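PDB 5KF0: aldehyde dehydrogenase from Burkholderia vietnamiensis, which probably oxidises aldehydes to carboxylic acids with a nicotinamide dinucleotide cofactor, NADPH being bound in this crystal. Local coordinates for residues A[107-112]-A[161-166]; A[233-238]-A[256-261]; A[320-325]-A[366-371]; A[414-419]-A[438-443]. All blocks are in the same frame, centred on the assembly; numbering follows the deposited sequence.

Contact 1 of 4, residues A[107-112]-A[161-166]; sequences RGEVTR and FNFPLN. With NDP (NADPH dihydro-nicotinamide-adenine-dinucleotide phosphate), chain E; ACT (acetate ion), chain H.
The Phe-163 ring and the Glu-109 carboxylate stand almost upright to each other, their planes 85° apart, with Glu-109 OE1 oblique to the ring. Asn-162 ND2, which donates to Gln-291 O, sits 3.4 Å above the plane of that ring, over its centre, and the methyl of an acetate ion lies at the ring's edge. In one of its two conformers, the Arg-112 guanidinium has Asn-166 ND2 over one face and an acetate oxygen at its edge; both groups share Asp-450, which pairs with Arg-112 NE and accepts from Asn-166 ND2. Glu-109, extended from helix 103-123, brings its carboxylate to the start of helix 164-178. The turn before that helix lines the cofactor pocket, Phe-161 N donating to NADPH O1N (3.1 Å) and Asn-162 OD1 lying against the nicotinamide. Glu-109 OE2 turns its anti lone pair to Asn-166 N (2.9 Å, 168°) and receives a weak bond from Leu-165 N. The helix end and the salt bridge from Lys-101 to OE1 would probably favour an ionised carboxylate. Asn-166 OD1 lies 3.2 Å from Arg-112 O, and Thr-116 OG1, within hydrogen-bonding reach of both, can give its one proton to either. Val-110 CG2 meets Leu-165 CD1 at 3.8 Å.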
# COMPACT_ATOMS: atom_id res chain seq x y z
N ARG A 107 15.23 31.65 -8.92
CA ARG A 107 14.25 31.15 -9.86
C ARG A 107 14.06 29.65 -9.69
O ARG A 107 12.92 29.14 -9.72
CB ARG A 107 14.68 31.49 -11.29
CG ARG A 107 14.56 32.97 -11.61
CD ARG A 107 15.27 33.33 -12.92
NE ARG A 107 15.14 34.76 -13.21
CZ ARG A 107 16.00 35.45 -13.96
NH1 ARG A 107 17.05 34.85 -14.49
NH2 ARG A 107 15.79 36.74 -14.18
N GLY A 108 15.15 28.92 -9.45
CA GLY A 108 15.05 27.49 -9.21
C GLY A 108 14.23 27.16 -7.99
O GLY A 108 13.49 26.17 -7.98
N GLU A 109 14.34 27.97 -6.93
CA GLU A 109 13.55 27.69 -5.74
C GLU A 109 12.07 27.99 -5.96
O GLU A 109 11.21 27.29 -5.41
CB GLU A 109 14.07 28.47 -4.52
CG GLU A 109 13.26 28.12 -3.27
CD GLU A 109 13.74 28.76 -1.98
OE1 GLU A 109 14.88 29.26 -1.93
OE2 GLU A 109 12.96 28.74 -1.01
N VAL A 110 11.75 29.02 -6.75
CA VAL A 110 10.34 29.27 -7.05
C VAL A 110 9.76 28.11 -7.85
O VAL A 110 8.62 27.70 -7.63
CB VAL A 110 10.18 30.62 -7.78
CG1 VAL A 110 8.70 30.90 -8.08
CG2 VAL A 110 10.76 31.76 -6.93
N THR A 111 10.54 27.54 -8.77
CA THR A 111 10.08 26.34 -9.46
C THR A 111 9.79 25.21 -8.47
O THR A 111 8.78 24.50 -8.59
CB THR A 111 11.11 25.89 -10.49
OG1 THR A 111 11.27 26.93 -11.47
CG2 THR A 111 10.68 24.60 -11.19
N ARG A 112 10.64 25.06 -7.45
CA ARG A 112 10.44 24.04 -6.43
C ARG A 112 9.20 24.33 -5.59
O ARG A 112 8.45 23.41 -5.23
CB ARG A 112 11.67 23.97 -5.52
CG ARG A 112 12.92 23.46 -6.21
CD ARG A 112 12.95 21.95 -6.28
NE ARG A 112 12.91 21.34 -4.94
CZ ARG A 112 13.96 21.27 -4.13
NH1 ARG A 112 15.13 21.77 -4.50
NH2 ARG A 112 13.83 20.72 -2.92
N PHE A 161 16.04 30.74 7.06
CA PHE A 161 16.25 31.84 6.12
C PHE A 161 16.61 31.38 4.72
O PHE A 161 16.46 32.16 3.78
CB PHE A 161 17.36 32.78 6.62
CG PHE A 161 18.77 32.31 6.28
CD1 PHE A 161 19.36 32.63 5.06
CD2 PHE A 161 19.50 31.56 7.19
CE1 PHE A 161 20.65 32.18 4.75
CE2 PHE A 161 20.78 31.12 6.90
CZ PHE A 161 21.36 31.44 5.68
N ASN A 162 17.15 30.16 4.55
CA ASN A 162 17.94 29.95 3.34
C ASN A 162 17.13 29.45 2.15
O ASN A 162 17.43 29.82 1.01
CB ASN A 162 19.11 29.00 3.61
CG ASN A 162 18.65 27.61 4.00
OD1 ASN A 162 17.71 27.45 4.78
ND2 ASN A 162 19.33 26.60 3.48
N PHE A 163 16.13 28.61 2.37
CA PHE A 163 15.17 28.23 1.33
C PHE A 163 13.80 28.63 1.85
O PHE A 163 12.96 27.77 2.16
CB PHE A 163 15.20 26.73 1.01
CG PHE A 163 16.58 26.14 0.77
CD1 PHE A 163 17.60 26.86 0.16
CD2 PHE A 163 16.84 24.83 1.15
CE1 PHE A 163 18.85 26.28 -0.05
CE2 PHE A 163 18.08 24.25 0.94
CZ PHE A 163 19.09 24.98 0.34
N PRO A 164 13.55 29.93 1.99
CA PRO A 164 12.35 30.35 2.74
C PRO A 164 11.05 30.01 2.04
O PRO A 164 10.06 29.74 2.72
CB PRO A 164 12.53 31.86 2.89
CG PRO A 164 13.37 32.26 1.72
CD PRO A 164 14.31 31.09 1.48
N LEU A 165 11.02 30.04 0.71
CA LEU A 165 9.80 29.67 0.00
C LEU A 165 9.54 28.18 0.10
O LEU A 165 8.48 27.74 0.55
CB LEU A 165 9.89 30.10 -1.47
CG LEU A 165 9.79 31.60 -1.72
CD1 LEU A 165 9.96 31.91 -3.20
CD2 LEU A 165 8.46 32.12 -1.22
N ASN A 166 10.51 27.36 -0.34
CA ASN A 166 10.21 25.94 -0.46
C ASN A 166 10.09 25.24 0.89
O ASN A 166 9.30 24.30 1.02
CB ASN A 166 11.25 25.24 -1.32
CG ASN A 166 10.74 23.90 -1.83
OD1 ASN A 166 9.57 23.78 -2.24
ND2 ASN A 166 11.57 22.90 -1.79
PA NDP E . 17.90 29.08 12.91
O1A NDP E . 17.85 27.87 13.79
O2A NDP E . 18.87 30.14 13.42
O5B NDP E . 16.47 29.74 12.72
C5B NDP E . 15.44 28.94 12.09
C4B NDP E . 14.09 29.46 12.51
O4B NDP E . 13.89 29.20 13.91
C3B NDP E . 13.90 30.97 12.33
O3B NDP E . 12.55 31.26 11.99
C2B NDP E . 14.20 31.49 13.74
O2B NDP E . 13.60 32.76 14.05
C1B NDP E . 13.51 30.40 14.54
N9A NDP E . 13.92 30.35 15.94
C8A NDP E . 15.18 30.34 16.47
N7A NDP E . 15.21 30.22 17.78
C5A NDP E . 13.87 30.14 18.13
C6A NDP E . 13.23 29.99 19.37
N6A NDP E . 13.87 29.92 20.55
N1A NDP E . 11.87 29.93 19.37
C2A NDP E . 11.23 30.02 18.21
N3A NDP E . 11.73 30.17 16.98
C4A NDP E . 13.06 30.22 17.01
O3 NDP E . 18.31 28.63 11.44
PN NDP E . 18.64 29.44 10.11
O1N NDP E . 17.48 30.30 9.76
O2N NDP E . 19.95 30.14 10.33
O5D NDP E . 18.79 28.32 9.00
C5D NDP E . 19.96 27.50 8.81
C4D NDP E . 19.74 26.18 9.52
O4D NDP E . 18.56 25.53 8.99
C3D NDP E . 20.91 25.21 9.31
O3D NDP E . 21.26 24.51 10.50
C2D NDP E . 20.36 24.28 8.23
O2D NDP E . 20.97 22.99 8.13
C1D NDP E . 18.90 24.20 8.63
N1N NDP E . 18.13 23.76 7.47
C2N NDP E . 17.44 22.57 7.47
C3N NDP E . 16.86 22.06 6.37
C7N NDP E . 16.05 20.81 6.40
O7N NDP E . 15.09 20.73 5.62
N7N NDP E . 16.41 19.82 7.20
C4N NDP E . 17.05 22.72 5.05
C5N NDP E . 17.51 24.13 5.23
C6N NDP E . 18.06 24.54 6.35
P2B NDP E . 14.36 34.17 13.70
O1X NDP E . 15.56 33.85 12.87
O2X NDP E . 13.28 34.98 13.04
O3X NDP E . 14.73 34.80 15.02
C ACT H . 16.31 21.17 -0.03
O ACT H . 16.68 21.29 -1.23
OXT ACT H . 15.10 21.39 0.23
CH3 ACT H . 17.24 20.77 1.07

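Contact 2 of 4, residues A[233-238]-A[256-261]; sequences LSFTGS and LELGGN. With NDP (NADPH dihydro-nicotinamide-adenine-dinucleotide phosphate), chain E.
Strands 232-236 and 253-257, joined through helix 239-248, form a parallel beta-alpha-beta unit of the Rossmann-like cofactor domain, and Phe-235 pairs with Leu-256 and Thr-236 with Glu-257 at the C-terminal ends of the two strands. Glu-257 bonds through its backbone to the residues flanking its partner Thr-236: its N donates to Phe-235 O (2.8 Å), and its O accepts from Gly-237 N (3.0 Å). On the sheet face bearing Phe-235 and Leu-256, the phenylalanine meets two leucines differently. Leu-256 CD2 reaches Phe-235 CB, whereas Leu-258 CD2 comes up in the plane of the ring at its edge, 3.7 Å from Phe-235 CE2. Phe-235 CE1, further round the rim, lies 3.2 Å from the adenosine ribose oxygen O4B of NADPH. Thr-236 and Glu-257 lie side by side on the other face, Thr-236 OG1 against Glu-257 CB; the same hydroxyl is hydrogen-bonded to Lys-171, while Thr-236 CG2 faces the nicotinamide at C3N. The carboxamide N7N of the cofactor is held by two bonds, to Leu-258 O (2.9 Å, 177°) and to Glu-257 OE1 (3.1 Å). Turned between its backbone N and carbonyl carbon (chi1 67°), Ser-238 OG reaches NADPH O1A at 2.7 Å; Ser-238 N grips this phosphate oxygen too, at the start of helix 239-248. Phosphate binding by a strand-to-helix turn, with the nicotinamide lying over the neighbouring strand end, is typical of the dinucleotide site of aldehyde dehydrogenases.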
# COMPACT_ATOMS: atom_id res chain seq x y z
N LEU A 233 4.34 20.74 16.51
CA LEU A 233 5.36 21.72 16.17
C LEU A 233 6.22 21.09 15.09
O LEU A 233 6.78 20.00 15.30
CB LEU A 233 6.21 22.11 17.37
CG LEU A 233 7.54 22.80 17.03
CD1 LEU A 233 7.31 24.21 16.47
CD2 LEU A 233 8.46 22.87 18.25
N SER A 234 6.32 21.73 13.93
CA SER A 234 7.21 21.27 12.88
C SER A 234 8.21 22.38 12.61
O SER A 234 7.84 23.46 12.15
CB SER A 234 6.44 20.87 11.62
OG SER A 234 7.32 20.45 10.60
N PHE A 235 9.48 22.10 12.93
CA PHE A 235 10.55 23.09 12.96
C PHE A 235 11.60 22.72 11.92
O PHE A 235 12.08 21.58 11.89
CB PHE A 235 11.19 23.15 14.36
CG PHE A 235 12.47 23.96 14.41
CD1 PHE A 235 12.42 25.32 14.66
CD2 PHE A 235 13.70 23.36 14.18
CE1 PHE A 235 13.59 26.08 14.69
CE2 PHE A 235 14.88 24.11 14.20
CZ PHE A 235 14.82 25.47 14.46
N THR A 236 11.95 23.68 11.07
CA THR A 236 13.09 23.55 10.16
C THR A 236 14.09 24.65 10.48
O THR A 236 13.75 25.84 10.41
CB THR A 236 12.65 23.61 8.69
OG1 THR A 236 11.69 22.57 8.44
CG2 THR A 236 13.87 23.40 7.76
N GLY A 237 15.31 24.26 10.84
CA GLY A 237 16.31 25.23 11.26
C GLY A 237 17.52 24.52 11.84
O GLY A 237 17.74 23.34 11.56
N SER A 238 18.27 25.25 12.67
CA SER A 238 19.55 24.74 13.16
C SER A 238 19.35 23.66 14.22
O SER A 238 18.38 23.69 14.99
CB SER A 238 20.40 25.87 13.73
OG SER A 238 19.83 26.42 14.91
N LEU A 256 11.35 17.61 13.50
CA LEU A 256 12.55 18.45 13.38
C LEU A 256 13.26 18.18 12.06
O LEU A 256 13.56 17.03 11.75
CB LEU A 256 13.53 18.18 14.53
CG LEU A 256 13.00 18.43 15.94
CD1 LEU A 256 14.09 18.05 16.94
CD2 LEU A 256 12.58 19.89 16.14
N GLU A 257 13.53 19.24 11.31
CA GLU A 257 14.32 19.18 10.07
C GLU A 257 15.54 20.05 10.28
O GLU A 257 15.44 21.28 10.24
CB GLU A 257 13.49 19.66 8.87
CG GLU A 257 12.43 18.66 8.40
CD GLU A 257 13.02 17.55 7.55
OE1 GLU A 257 14.24 17.56 7.27
OE2 GLU A 257 12.24 16.64 7.18
N LEU A 258 16.71 19.44 10.52
CA LEU A 258 17.86 20.21 10.98
C LEU A 258 19.02 20.14 9.98
O LEU A 258 18.79 20.06 8.77
CB LEU A 258 18.28 19.71 12.37
CG LEU A 258 17.07 19.50 13.31
CD1 LEU A 258 17.49 18.80 14.59
CD2 LEU A 258 16.36 20.82 13.63
N GLY A 259 20.26 20.21 10.47
CA GLY A 259 21.40 20.40 9.60
C GLY A 259 22.44 19.30 9.67
O GLY A 259 22.20 18.27 10.32
N GLY A 260 23.60 19.49 9.04
CA GLY A 260 24.63 18.47 9.07
C GLY A 260 25.86 18.92 8.30
O GLY A 260 25.93 20.05 7.81
N ASN A 261 26.84 18.02 8.21
CA ASN A 261 28.09 18.26 7.49
C ASN A 261 28.21 17.21 6.38
O ASN A 261 29.08 16.33 6.44
CB ASN A 261 29.32 18.24 8.45
CG ASN A 261 29.47 16.93 9.20
OD1 ASN A 261 28.53 16.12 9.30
ND2 ASN A 261 30.67 16.69 9.73
PA NDP E . 17.90 29.08 12.91
O1A NDP E . 17.85 27.87 13.79
O2A NDP E . 18.87 30.14 13.42
O5B NDP E . 16.47 29.74 12.72
C5B NDP E . 15.44 28.94 12.09
C4B NDP E . 14.09 29.46 12.51
O4B NDP E . 13.89 29.20 13.91
C3B NDP E . 13.90 30.97 12.33
O3B NDP E . 12.55 31.26 11.99
C2B NDP E . 14.20 31.49 13.74
O2B NDP E . 13.60 32.76 14.05
C1B NDP E . 13.51 30.40 14.54
N9A NDP E . 13.92 30.35 15.94
C8A NDP E . 15.18 30.34 16.47
N7A NDP E . 15.21 30.22 17.78
C5A NDP E . 13.87 30.14 18.13
C6A NDP E . 13.23 29.99 19.37
N6A NDP E . 13.87 29.92 20.55
N1A NDP E . 11.87 29.93 19.37
C2A NDP E . 11.23 30.02 18.21
N3A NDP E . 11.73 30.17 16.98
C4A NDP E . 13.06 30.22 17.01
O3 NDP E . 18.31 28.63 11.44
PN NDP E . 18.64 29.44 10.11
O1N NDP E . 17.48 30.30 9.76
O2N NDP E . 19.95 30.14 10.33
O5D NDP E . 18.79 28.32 9.00
C5D NDP E . 19.96 27.50 8.81
C4D NDP E . 19.74 26.18 9.52
O4D NDP E . 18.56 25.53 8.99
C3D NDP E . 20.91 25.21 9.31
O3D NDP E . 21.26 24.51 10.50
C2D NDP E . 20.36 24.28 8.23
O2D NDP E . 20.97 22.99 8.13
C1D NDP E . 18.90 24.20 8.63
N1N NDP E . 18.13 23.76 7.47
C2N NDP E . 17.44 22.57 7.47
C3N NDP E . 16.86 22.06 6.37
C7N NDP E . 16.05 20.81 6.40
O7N NDP E . 15.09 20.73 5.62
N7N NDP E . 16.41 19.82 7.20
C4N NDP E . 17.05 22.72 5.05
C5N NDP E . 17.51 24.13 5.23
C6N NDP E . 18.06 24.54 6.35
P2B NDP E . 14.36 34.17 13.70
O1X NDP E . 15.56 33.85 12.87
O2X NDP E . 13.28 34.98 13.04
O3X NDP E . 14.73 34.80 15.02

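Contact 3 of 4, residues A[320-325]-A[366-371]; sequences LKMGDP and GAMFEA
Met-322 runs straight out from the backbone, CG anti to the backbone N and SD anti to CA, before its methyl turns aside at chi3 (63°); Met-368 instead bends at both chi2 (-53°) and chi3 (-57°), curling its methyl back toward Met-322. The two side chains meet askew: Met-368 CE presses on Met-322 CG at 3.5 Å, tighter than ordinary carbon contact, and also lies 3.8 Å from Gly-323 O. Met-322 SD then rests along the backbone of strand 368-375, 3.6 Å from Glu-370 CA and 3.7 Å from Phe-369 C. At the other end Leu-320 CD1 touches Ala-371 CB at 4.0 Å, and Tyr-286 of helix 274-286 packs on both. The loop following helix 306-319 thus runs antiparallel to the strand but does not pair with it, since the nearest CA atoms, those of Met-322 and Glu-370, are still 6.5 Å apart. A water spans the gap, donating to Leu-320 O (3.3 Å) and accepting from Ala-371 N (2.9 Å). Phe-369 points the other way, into helix 338-353, so the strand is packed on both sides. With no direct hydrogen bond across it, the contact depends on flexible thioether and methyl packing plus one water bridge, at a partly buried margin where Met-322 remains exposed.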
# COMPACT_ATOMS: atom_id res chain seq x y z
N LEU A 320 34.31 29.67 -10.35
CA LEU A 320 32.97 30.07 -9.94
C LEU A 320 32.91 31.57 -9.66
O LEU A 320 33.68 32.10 -8.85
CB LEU A 320 32.52 29.29 -8.71
CG LEU A 320 32.55 27.77 -8.87
CD1 LEU A 320 32.17 27.11 -7.55
CD2 LEU A 320 31.62 27.32 -9.99
N LYS A 321 31.95 32.24 -10.29
CA LYS A 321 31.82 33.69 -10.19
C LYS A 321 31.18 34.10 -8.87
O LYS A 321 30.10 33.61 -8.51
CB LYS A 321 31.00 34.22 -11.37
N MET A 322 31.83 35.02 -8.14
CA MET A 322 31.30 35.58 -6.91
C MET A 322 30.87 37.03 -7.13
O MET A 322 31.55 37.78 -7.83
CB MET A 322 32.35 35.52 -5.79
CG MET A 322 31.88 36.09 -4.46
SD MET A 322 33.11 36.04 -3.12
CE MET A 322 34.39 37.11 -3.78
N GLY A 323 29.74 37.42 -6.54
CA GLY A 323 29.38 38.83 -6.64
C GLY A 323 27.90 39.06 -6.37
O GLY A 323 27.27 38.31 -5.61
N ASP A 324 27.37 40.10 -7.01
CA ASP A 324 25.99 40.53 -6.84
C ASP A 324 25.05 39.39 -7.22
O ASP A 324 25.13 38.88 -8.35
CB ASP A 324 25.73 41.75 -7.73
CG ASP A 324 24.40 42.43 -7.46
OD1 ASP A 324 23.49 41.81 -6.88
OD2 ASP A 324 24.26 43.62 -7.85
N PRO A 325 24.15 38.96 -6.33
CA PRO A 325 23.22 37.88 -6.69
C PRO A 325 22.22 38.29 -7.77
O PRO A 325 21.62 37.40 -8.40
CB PRO A 325 22.52 37.55 -5.37
CG PRO A 325 22.67 38.79 -4.54
CD PRO A 325 24.00 39.37 -4.92
N GLY A 366 34.19 40.78 4.27
CA GLY A 366 32.86 40.95 4.83
C GLY A 366 32.08 39.66 4.67
O GLY A 366 32.57 38.57 4.99
N ALA A 367 30.87 39.77 4.13
CA ALA A 367 30.07 38.59 3.86
C ALA A 367 30.38 37.93 2.52
O ALA A 367 29.78 36.91 2.20
CB ALA A 367 28.57 38.92 3.93
N MET A 368 31.30 38.49 1.73
CA MET A 368 31.68 37.88 0.45
C MET A 368 32.81 36.88 0.71
O MET A 368 33.98 37.25 0.81
CB MET A 368 32.08 38.95 -0.56
CG MET A 368 30.98 39.96 -0.87
SD MET A 368 29.37 39.28 -1.37
CE MET A 368 29.80 38.31 -2.79
N PHE A 369 32.44 35.61 0.79
CA PHE A 369 33.34 34.49 1.06
C PHE A 369 33.50 33.71 -0.24
O PHE A 369 32.52 33.15 -0.75
CB PHE A 369 32.73 33.62 2.17
CG PHE A 369 33.72 32.79 2.95
CD1 PHE A 369 34.61 31.93 2.32
CD2 PHE A 369 33.70 32.83 4.35
CE1 PHE A 369 35.49 31.15 3.06
CE2 PHE A 369 34.58 32.04 5.10
CZ PHE A 369 35.48 31.20 4.45
N GLU A 370 34.71 33.68 -0.80
CA GLU A 370 34.79 33.00 -2.09
C GLU A 370 34.70 31.48 -1.91
O GLU A 370 34.87 30.92 -0.83
CB GLU A 370 36.04 33.41 -2.86
CG GLU A 370 37.35 32.92 -2.31
CD GLU A 370 38.54 33.43 -3.12
OE1 GLU A 370 38.34 33.81 -4.30
OE2 GLU A 370 39.66 33.47 -2.58
N ALA A 371 34.35 30.83 -3.01
CA ALA A 371 34.33 29.37 -3.01
C ALA A 371 35.73 28.87 -2.65
O ALA A 371 36.72 29.26 -3.27
CB ALA A 371 33.90 28.83 -4.37
O HOH W 1 34.18 32.17 -5.61

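Contact 4 of 4, residues A[414-419]-A[438-443]; sequences GLQAGV and GVVIND
Val-419 overlaps Ile-441 on one face of the sheet, its CB lying 4.0 Å from Ile-441 CD1. Ile-441 gets there with CG1 anti to the carbonyl carbon (chi1 -59°) and a second bend at chi2, swinging its delta methyl toward the neighbouring strand. On the opposite face Gln-416 leans along Gly-438, CB 3.4 Å from Gly-438 O, and its NE2 passes Val-440 CG2 at 4.0 Å on the way to hydrogen bonds with Pro-445 O and Phe-447 O. Strands 416-420 and 438-441 are the parallel neighbours of a beta-alpha-beta unit connected by helix 424-433. Five backbone bonds join them; Val-440 N to Ala-417 O and Val-419 N to Val-440 O are both 2.8 Å. The last, Asn-442 N to Val-419 O, is just as short and straight at hydrogen (175°), but the donor stands 35° above the carbonyl plane. Here the chain leaves the strand, and Asp-443 O is buried without a partner in the model. Strand 438-441 also pairs in parallel with a strand of the second subunit, continuing the sheet across the interface; Asp-443 OD1 is hydrogen-bonded to Tyr-143 of that subunit, and OD2 forms a salt bridge with Arg-280.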
# COMPACT_ATOMS: atom_id res chain seq x y z
N GLY A 414 23.57 13.27 10.34
CA GLY A 414 23.17 12.19 9.45
C GLY A 414 21.98 12.57 8.59
O GLY A 414 20.92 11.94 8.67
N LEU A 415 22.15 13.57 7.73
CA LEU A 415 21.02 14.01 6.91
C LEU A 415 21.05 13.28 5.57
O LEU A 415 20.24 12.37 5.36
CB LEU A 415 21.03 15.54 6.75
CG LEU A 415 19.62 16.17 6.71
CD1 LEU A 415 19.69 17.69 6.76
CD2 LEU A 415 18.84 15.71 5.48
N GLN A 416 21.97 13.64 4.67
CA GLN A 416 22.17 12.85 3.45
C GLN A 416 23.66 12.68 3.19
O GLN A 416 24.49 13.46 3.66
CB GLN A 416 21.46 13.47 2.23
CG GLN A 416 19.93 13.46 2.44
CD GLN A 416 19.06 13.69 1.20
OE1 GLN A 416 17.87 13.36 1.23
NE2 GLN A 416 19.62 14.28 0.14
N ALA A 417 23.98 11.63 2.43
CA ALA A 417 25.32 11.38 1.92
C ALA A 417 25.20 10.99 0.45
O ALA A 417 24.16 10.49 0.03
CB ALA A 417 26.04 10.26 2.69
N GLY A 418 26.26 11.23 -0.32
CA GLY A 418 26.29 10.85 -1.72
C GLY A 418 27.46 9.93 -2.01
O GLY A 418 28.52 10.03 -1.40
N VAL A 419 27.25 9.02 -2.97
CA VAL A 419 28.30 8.07 -3.38
C VAL A 419 28.30 8.00 -4.90
O VAL A 419 27.35 7.50 -5.50
CB VAL A 419 28.10 6.66 -2.80
CG1 VAL A 419 29.32 5.80 -3.16
CG2 VAL A 419 27.89 6.70 -1.29
N GLY A 438 18.97 9.81 3.92
CA GLY A 438 18.98 9.44 2.52
C GLY A 438 20.38 9.30 1.95
O GLY A 438 21.27 10.12 2.24
N VAL A 439 20.58 8.27 1.14
CA VAL A 439 21.83 7.97 0.46
C VAL A 439 21.60 8.22 -1.02
O VAL A 439 20.69 7.63 -1.61
CB VAL A 439 22.28 6.52 0.69
CG1 VAL A 439 23.50 6.19 -0.15
CG2 VAL A 439 22.56 6.26 2.18
N VAL A 440 22.40 9.10 -1.63
CA VAL A 440 22.26 9.43 -3.05
C VAL A 440 23.37 8.72 -3.82
O VAL A 440 24.55 8.88 -3.49
CB VAL A 440 22.29 10.95 -3.28
CG1 VAL A 440 22.09 11.26 -4.77
CG2 VAL A 440 21.22 11.64 -2.43
N ILE A 441 23.00 7.94 -4.83
CA ILE A 441 23.96 7.19 -5.64
C ILE A 441 24.11 7.88 -6.99
O ILE A 441 23.12 8.09 -7.70
CB ILE A 441 23.52 5.72 -5.84
CG1 ILE A 441 23.35 5.01 -4.49
CG2 ILE A 441 24.53 4.98 -6.74
CD1 ILE A 441 24.64 4.93 -3.67
N ASN A 442 25.36 8.22 -7.33
CA ASN A 442 25.73 8.86 -8.59
C ASN A 442 25.29 10.33 -8.66
O ASN A 442 25.14 10.89 -9.75
CB ASN A 442 25.20 8.07 -9.81
CG ASN A 442 26.02 8.31 -11.05
OD1 ASN A 442 27.22 8.58 -10.97
ND2 ASN A 442 25.38 8.21 -12.22
N ASP A 443 25.08 10.96 -7.50
CA ASP A 443 24.96 12.41 -7.40
C ASP A 443 25.35 12.81 -5.98
O ASP A 443 25.56 11.95 -5.11
CB ASP A 443 23.56 12.90 -7.76
CG ASP A 443 23.52 14.39 -8.12
OD1 ASP A 443 22.41 14.92 -8.33
OD2 ASP A 443 24.58 15.05 -8.18

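In the fold
From the N terminus the four contacts follow in series, none nested or crossed. Contact 1 closes a loop of 48 residues, bringing helix 103-123 to the head of helix 164-178. Contact 2 closes a short beta-alpha-beta loop in the six-stranded sheet, and both contacts reach the same NADPH, with nearest atoms about 6 Å apart. Contact 3 then closes a 40-residue loop beside strand 368-375 of the larger mixed sheet. Contact 4 closes a second beta-alpha-beta loop in that sheet. Contacts 2 and 4 touch directly, Leu-258 O lying 3.2 Å from Leu-415 CD1, so the loop after strand 253-257 meets the one before strand 416-420, beside the cofactor.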